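Local coordinates for uncharacterized protein (Bacteroides ovatus, PDB 4ID2), which is of unknown function but belongs to the DUF4738 family and adopts a fold resembling a beta barrel, at residues 114-118 against 119-123. Numbering follows the deposited sequence.
Sequences DKTTP and QGIVY
Thr117 grips the flat carbonyl group of Gly120 from both faces: its backbone N donates from one side at 2.9 Å to Gly120 O, and its hydroxyl OG1 from the other at 3.2 Å to the same oxygen. Each donor is only modestly tilted off the carbonyl plane. The hydroxyl gets there because OG1 sits between the backbone N and the carbonyl carbon (chi1 72°), which also turns the methyl CG2 over Val122, where it meets CG2 of that residue at 3.7 Å, the two side chains crossing at about a right angle. Next along the chain, the Gln119 side chain bends at chi2 (67°), so that OE1 folds back to 3.9 Å from CD of the Pro118 ring. Together Thr117 to Gly120 form the beta turn of a hairpin between strands 107-116 and 121-128, the first two of a four-stranded antiparallel sheet. An alanine in place of Thr117 has neither OG1 nor CG2, which would probably leave Gly120 O held by the backbone N alone and open a gap beside CG2 of Val122. Farther from the turn, Val122 N donates to Lys115 O at 2.7 Å, lying nearly in line with the C=O bond. Val122 O in turn serves two amides: Asp114 N lies in its carbonyl plane at 2.9 Å, whereas Lys115 N stands somewhat out of it at 3.1 Å. Two residues thus face one, a classic beta bulge. Between bulge and turn, Thr116 and Ile121 form a non-hydrogen-bonded pair, and both side chains rest on Phe38 and Phe40 of strand 33-40. Lys115 points to the other face of the sheet, alongside Val122, and its NZ makes a salt bridge with Glu109 of the second subunit.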
loop_
_atom_site.group_PDB
_atom_site.type_symbol
_atom_site.label_atom_id
_atom_site.label_comp_id
_atom_site.label_asym_id
_atom_site.label_seq_id
_atom_site.Cartn_x
_atom_site.Cartn_y
_atom_site.Cartn_z
ATOM N N ASP A 114 14.469 -3.809 -12.317
ATOM C CA ASP A 114 14.386 -3.739 -10.869
ATOM C C ASP A 114 15.424 -4.652 -10.234
ATOM O O ASP A 114 16.316 -4.166 -9.552
ATOM C CB ASP A 114 12.968 -4.093 -10.384
ATOM C CG ASP A 114 12.797 -3.917 -8.889
ATOM O OD1 ASP A 114 12.810 -2.760 -8.422
ATOM O OD2 ASP A 114 12.676 -4.936 -8.185
ATOM N N LYS A 115 15.309 -5.961 -10.440
ATOM C CA LYS A 115 16.229 -6.923 -9.833
ATOM C C LYS A 115 16.151 -8.270 -10.528
ATOM O O LYS A 115 15.328 -8.455 -11.426
ATOM C CB LYS A 115 15.879 -7.101 -8.331
ATOM C CG LYS A 115 14.515 -7.760 -8.068
ATOM C CD LYS A 115 14.068 -7.565 -6.628
ATOM C CE LYS A 115 12.753 -8.239 -6.314
ATOM N NZ LYS A 115 12.287 -7.930 -4.934
ATOM N N THR A 116 17.005 -9.206 -10.100
ATOM C CA THR A 116 16.999 -10.594 -10.553
ATOM C C THR A 116 16.588 -11.466 -9.380
ATOM O O THR A 116 17.028 -11.221 -8.259
ATOM C CB THR A 116 18.360 -11.019 -11.096
ATOM O OG1 THR A 116 19.378 -10.727 -10.142
ATOM C CG2 THR A 116 18.678 -10.390 -12.435
ATOM N N THR A 117 15.745 -12.469 -9.635
ATOM C CA THR A 117 15.261 -13.412 -8.621
ATOM C C THR A 117 15.438 -14.826 -9.170
ATOM O O THR A 117 15.685 -14.965 -10.369
ATOM C CB THR A 117 13.781 -13.104 -8.273
ATOM O OG1 THR A 117 12.939 -13.500 -9.360
ATOM C CG2 THR A 117 13.546 -11.637 -7.930
ATOM N N PRO A 118 15.253 -15.894 -8.365
ATOM C CA PRO A 118 15.363 -17.258 -8.925
ATOM C C PRO A 118 14.362 -17.517 -10.062
ATOM O O PRO A 118 14.654 -18.308 -10.958
ATOM C CB PRO A 118 15.089 -18.164 -7.717
ATOM C CG PRO A 118 15.370 -17.318 -6.527
ATOM C CD PRO A 118 14.945 -15.934 -6.923
ATOM N N GLN A 119 13.195 -16.832 -10.035
ATOM C CA GLN A 119 12.180 -16.946 -11.083
ATOM C C GLN A 119 12.718 -16.368 -12.389
ATOM O O GLN A 119 12.752 -17.064 -13.404
ATOM C CB GLN A 119 10.863 -16.234 -10.688
ATOM C CG GLN A 119 9.925 -17.096 -9.837
ATOM C CD GLN A 119 10.462 -17.408 -8.458
ATOM O OE1 GLN A 119 11.212 -16.626 -7.858
ATOM N NE2 GLN A 119 10.060 -18.545 -7.899
ATOM N N GLY A 120 13.171 -15.125 -12.334
ATOM C CA GLY A 120 13.722 -14.455 -13.502
ATOM C C GLY A 120 14.136 -13.017 -13.261
ATOM O O GLY A 120 14.320 -12.588 -12.119
ATOM N N ILE A 121 14.271 -12.271 -14.354
ATOM C CA ILE A 121 14.645 -10.863 -14.364
ATOM C C ILE A 121 13.371 -10.075 -14.118
ATOM O O ILE A 121 12.452 -10.175 -14.923
ATOM C CB ILE A 121 15.307 -10.509 -15.726
ATOM C CG1 ILE A 121 16.557 -11.386 -15.972
ATOM C CG2 ILE A 121 15.665 -9.017 -15.796
ATOM C CD1 ILE A 121 16.964 -11.485 -17.378
ATOM N N VAL A 122 13.310 -9.288 -13.035
ATOM C CA VAL A 122 12.112 -8.534 -12.673
ATOM C C VAL A 122 12.246 -7.072 -13.075
ATOM O O VAL A 122 13.254 -6.432 -12.773
ATOM C CB VAL A 122 11.814 -8.663 -11.162
ATOM C CG1 VAL A 122 10.561 -7.873 -10.778
ATOM C CG2 VAL A 122 11.665 -10.129 -10.771
ATOM N N TYR A 123 11.193 -6.542 -13.718
ATOM C CA TYR A 123 11.083 -5.143 -14.117
ATOM C C TYR A 123 9.964 -4.498 -13.348
ATOM O O TYR A 123 8.911 -5.108 -13.200
ATOM C CB TYR A 123 10.788 -5.000 -15.614
ATOM C CG TYR A 123 11.968 -5.296 -16.508
ATOM C CD1 TYR A 123 12.352 -6.604 -16.778
ATOM C CD2 TYR A 123 12.691 -4.270 -17.104
ATOM C CE1 TYR A 123 13.467 -6.881 -17.568
ATOM C CE2 TYR A 123 13.801 -4.535 -17.901
ATOM C CZ TYR A 123 14.169 -5.845 -18.152
ATOM O OH TYR A 123 15.255 -6.114 -18.944
#